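Local coordinates for oxidoreductase, iron/ascorbate family (Shewanella oneidensis, PDB 3ON7), which probably catalyses iron(II)-dependent oxidation of 2-oxoglutarate, forming ethene, with a parallel reaction that oxidises L-arginine to guanidine and a semialdehyde, at residues 58-63 with 67-72. Residues are numbered along the deposited sequence; the frame is centred on the assembly and turned at random. Where two conformers were deposited one is given.
Sequences EFMFNR and DGFFPA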
ATOM      1  N   GLU B  58       4.292 -17.399 -15.989  1.00 25.22           N
ATOM      2  CA  GLU B  58       4.345 -18.108 -14.708  1.00 26.62           C
ATOM      3  C   GLU B  58       4.967 -17.280 -13.582  1.00 23.92           C
ATOM      4  O   GLU B  58       4.822 -17.624 -12.417  1.00 24.00           O
ATOM      5  CB  GLU B  58       5.158 -19.407 -14.822  1.00 29.20           C
ATOM      6  CG  GLU B  58       4.501 -20.547 -15.613  1.00 38.09           C
ATOM      7  CD  GLU B  58       5.504 -21.640 -16.030  1.00 45.69           C
ATOM      8  OE1 GLU B  58       6.511 -21.862 -15.304  1.00 46.46           O
ATOM      9  OE2 GLU B  58       5.279 -22.271 -17.091  1.00 51.69           O
ATOM     10  N   PHE B  59       5.690 -16.221 -13.921  1.00 21.91           N
ATOM     11  CA  PHE B  59       6.361 -15.406 -12.919  1.00 20.80           C
ATOM     12  C   PHE B  59       5.706 -14.043 -12.706  1.00 18.71           C
ATOM     13  O   PHE B  59       6.369 -13.117 -12.253  1.00 15.51           O
ATOM     14  CB  PHE B  59       7.840 -15.280 -13.285  1.00 19.54           C
ATOM     15  CG  PHE B  59       8.537 -16.601 -13.360  1.00 21.23           C
ATOM     16  CD1 PHE B  59       8.501 -17.355 -14.534  1.00 22.16           C
ATOM     17  CD2 PHE B  59       9.174 -17.128 -12.255  1.00 21.61           C
ATOM     18  CE1 PHE B  59       9.107 -18.595 -14.603  1.00 22.10           C
ATOM     19  CE2 PHE B  59       9.800 -18.378 -12.326  1.00 22.58           C
ATOM     20  CZ  PHE B  59       9.755 -19.104 -13.497  1.00 23.06           C
HETATM   21  N   MSE B  60       4.404 -13.939 -13.001  1.00 20.11           N
HETATM   22  CA  MSE B  60       3.642 -12.700 -12.775  1.00 22.29           C
HETATM   23  C   MSE B  60       4.034 -12.166 -11.436  1.00 19.00           C
HETATM   24  O   MSE B  60       4.069 -12.910 -10.465  1.00 18.43           O
HETATM   25  CB  MSE B  60       2.120 -12.940 -12.717  1.00 24.50           C
HETATM   26  CG  MSE B  60       1.415 -13.199 -14.048  1.00 38.94           C
HETATM   27 SE   MSE B  60       1.643 -11.769 -15.331  0.75 44.91          SE
HETATM   28  CE  MSE B  60       1.170 -10.340 -14.110  1.00 15.75           C
ATOM     29  N   PHE B  61       4.295 -10.867 -11.387  1.00 17.93           N
ATOM     30  CA  PHE B  61       4.743 -10.225 -10.156  1.00 17.08           C
ATOM     31  C   PHE B  61       3.806 -10.469  -8.991  1.00 17.47           C
ATOM     32  O   PHE B  61       2.608 -10.524  -9.163  1.00 14.29           O
ATOM     33  CB  PHE B  61       4.946  -8.722 -10.345  1.00 15.86           C
ATOM     34  CG  PHE B  61       3.674  -7.941 -10.586  1.00 13.83           C
ATOM     35  CD1 PHE B  61       3.149  -7.829 -11.845  1.00 16.98           C
ATOM     36  CD2 PHE B  61       3.051  -7.285  -9.545  1.00 14.58           C
ATOM     37  CE1 PHE B  61       2.011  -7.112 -12.078  1.00 18.18           C
ATOM     38  CE2 PHE B  61       1.909  -6.555  -9.749  1.00 18.75           C
ATOM     39  CZ  PHE B  61       1.386  -6.449 -11.015  1.00 19.05           C
ATOM     40  N   ASN B  62       4.396 -10.620  -7.810  1.00 17.45           N
ATOM     41  CA  ASN B  62       3.654 -10.664  -6.568  1.00 19.40           C
ATOM     42  C   ASN B  62       3.051  -9.291  -6.288  1.00 20.32           C
ATOM     43  O   ASN B  62       3.749  -8.280  -6.306  1.00 19.37           O
ATOM     44  CB  ASN B  62       4.552 -11.093  -5.405  1.00 17.05           C
ATOM     45  CG  ASN B  62       5.170 -12.444  -5.628  1.00 18.11           C
ATOM     46  OD1 ASN B  62       4.511 -13.350  -6.160  1.00 14.34           O
ATOM     47  ND2 ASN B  62       6.457 -12.595  -5.250  1.00 11.88           N
ATOM     48  N   ARG B  63       1.750  -9.285  -6.014  1.00 22.23           N
ATOM     49  CA  ARG B  63       1.000  -8.061  -5.799  1.00 25.22           C
ATOM     50  C   ARG B  63       1.421  -7.350  -4.535  1.00 23.53           C
ATOM     51  O   ARG B  63       1.399  -6.135  -4.495  1.00 26.85           O
ATOM     52  CB  ARG B  63      -0.511  -8.336  -5.758  1.00 27.18           C
ATOM     53  CG  ARG B  63      -1.223  -8.093  -7.063  1.00 34.92           C
ATOM     54  CD  ARG B  63      -0.736  -8.994  -8.159  1.00 44.87           C
ATOM     55  NE  ARG B  63      -1.387  -8.667  -9.428  1.00 53.82           N
ATOM     56  CZ  ARG B  63      -0.959  -9.059 -10.629  1.00 56.09           C
ATOM     57  NH1 ARG B  63       0.148  -9.809 -10.759  1.00 40.35           N
ATOM     58  NH2 ARG B  63      -1.646  -8.693 -11.713  1.00 57.46           N
ATOM     59  N   ASP B  67       7.800  -7.954  -6.745  1.00 16.80           N
ATOM     60  CA  ASP B  67       8.913  -8.676  -7.321  1.00 15.95           C
ATOM     61  C   ASP B  67       8.379  -9.643  -8.377  1.00 17.10           C
ATOM     62  O   ASP B  67       7.326 -10.268  -8.185  1.00 17.74           O
ATOM     63  CB  ASP B  67       9.721  -9.431  -6.243  1.00 16.43           C
ATOM     64  CG  ASP B  67       8.897 -10.469  -5.450  1.00 17.44           C
ATOM     65  OD1 ASP B  67       7.822 -10.107  -4.914  1.00 18.55           O
ATOM     66  OD2 ASP B  67       9.350 -11.643  -5.325  1.00 21.27           O
ATOM     67  N   GLY B  68       9.095  -9.762  -9.497  1.00 16.47           N
ATOM     68  CA  GLY B  68       8.706 -10.712 -10.555  1.00 15.45           C
ATOM     69  C   GLY B  68       8.478 -10.049 -11.902  1.00 14.93           C
ATOM     70  O   GLY B  68       9.028  -8.992 -12.180  1.00 15.66           O
ATOM     71  N   PHE B  69       7.653 -10.674 -12.735  1.00 15.39           N
ATOM     72  CA  PHE B  69       7.457 -10.234 -14.125  1.00 15.94           C
ATOM     73  C   PHE B  69       6.271  -9.276 -14.316  1.00 14.68           C
ATOM     74  O   PHE B  69       5.178  -9.528 -13.836  1.00 14.56           O
ATOM     75  CB  PHE B  69       7.262 -11.455 -15.007  1.00 16.20           C
ATOM     76  CG  PHE B  69       6.810 -11.142 -16.383  1.00 12.50           C
ATOM     77  CD1 PHE B  69       7.554 -10.323 -17.190  1.00 13.57           C
ATOM     78  CD2 PHE B  69       5.654 -11.701 -16.888  1.00 17.48           C
ATOM     79  CE1 PHE B  69       7.146 -10.039 -18.463  1.00 18.85           C
ATOM     80  CE2 PHE B  69       5.242 -11.419 -18.185  1.00 21.58           C
ATOM     81  CZ  PHE B  69       5.996 -10.586 -18.968  1.00 19.72           C
ATOM     82  N   PHE B  70       6.507  -8.203 -15.062  1.00 16.70           N
ATOM     83  CA  PHE B  70       5.489  -7.187 -15.378  1.00 17.45           C
ATOM     84  C   PHE B  70       5.213  -7.166 -16.870  1.00 17.70           C
ATOM     85  O   PHE B  70       6.009  -6.610 -17.628  1.00 18.05           O
ATOM     86  CB  PHE B  70       5.985  -5.783 -14.948  1.00 14.80           C
ATOM     87  CG  PHE B  70       5.989  -5.579 -13.474  1.00 15.22           C
ATOM     88  CD1 PHE B  70       7.050  -6.030 -12.696  1.00 13.99           C
ATOM     89  CD2 PHE B  70       4.921  -4.962 -12.841  1.00 15.73           C
ATOM     90  CE1 PHE B  70       7.066  -5.835 -11.297  1.00 15.87           C
ATOM     91  CE2 PHE B  70       4.918  -4.773 -11.445  1.00 13.49           C
ATOM     92  CZ  PHE B  70       5.980  -5.216 -10.668  1.00 12.19           C
ATOM     93  N   PRO B  71       4.084  -7.748 -17.304  0.50 19.42           N
ATOM     94  CA  PRO B  71       3.795  -7.726 -18.737  0.50 20.96           C
ATOM     95  C   PRO B  71       3.259  -6.382 -19.162  1.00 21.37           C
ATOM     96  O   PRO B  71       2.871  -5.591 -18.311  1.00 20.69           O
ATOM     97  CB  PRO B  71       2.704  -8.791 -18.894  0.50 20.77           C
ATOM     98  CG  PRO B  71       2.019  -8.815 -17.568  0.50 22.05           C
ATOM     99  CD  PRO B  71       3.058  -8.488 -16.541  0.50 19.16           C
ATOM    100  N   ALA B  72       3.262  -6.133 -20.468  1.00 22.64           N
ATOM    101  CA  ALA B  72       2.558  -4.998 -21.055  1.00 27.04           C
ATOM    102  C   ALA B  72       1.134  -5.501 -21.314  1.00 28.90           C
ATOM    103  O   ALA B  72       0.798  -5.888 -22.423  1.00 29.55           O
ATOM    104  CB  ALA B  72       3.215  -4.542 -22.385  1.00 23.48           C
TER
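The Phe-61 ring is sandwiched between the Phe-70 ring on one face and the guanidinium of Arg-63 on the other. At its edge, close to its plane, sits the carbonyl oxygen of Phe-69. The motif is a single beta bridge, Met-60 with Phe-69. It lays the loop after helix 37-51 against strand 68-70, the outermost strand, within this chain, of the main sheet. The fold is the double-stranded beta-helix (jelly-roll) of 2-oxoglutarate/iron(II) oxygenases. The strand's other neighbour is 88-92, whose Tyr-89 also stacks on Phe-70.

The Phe-61 and Phe-70 rings form an offset stack, with centroids 4.1 Å apart and planes only 8° from parallel. On the far face, Arg-63 NH1 lies over the ring centre and also donates a hydrogen bond to Phe-61 O in the carbonyl plane. Phe-61 CG lies between the backbone N and the carbonyl carbon (chi1 68°), a rotation that lays the ring over Phe-70. With an alanine here the layer between Phe-70 and Arg-63 is gone, and the guanidinium would probably be freer to turn, without its aromatic platform.

Phe-69 N donates to Phe-59 O at 2.8 Å, and Phe-61 N donates to Phe-69 O at 2.9 Å. Just before Phe-69, Gly-68 brings its CA to 4.0 Å from Phe-61 CA. Met-60, present as selenomethionine, is bent at chi2 and chi3. Its SE makes an oblique Met-aromatic contact with the Phe-69 ring.

Beyond Phe-61, Asn-62 N donates a hydrogen bond to Asp-67 O at 3.0 Å. The buried Asp-67 carboxylate is gripped further by Thr-65 OG1 and Arg-97 N. Asn-62 ND2 adds a hydrogen bond of 2.9 Å to Asp-67 OD1, reaching it from above the carboxylate plane, with amide and carboxylate turned 58° apart.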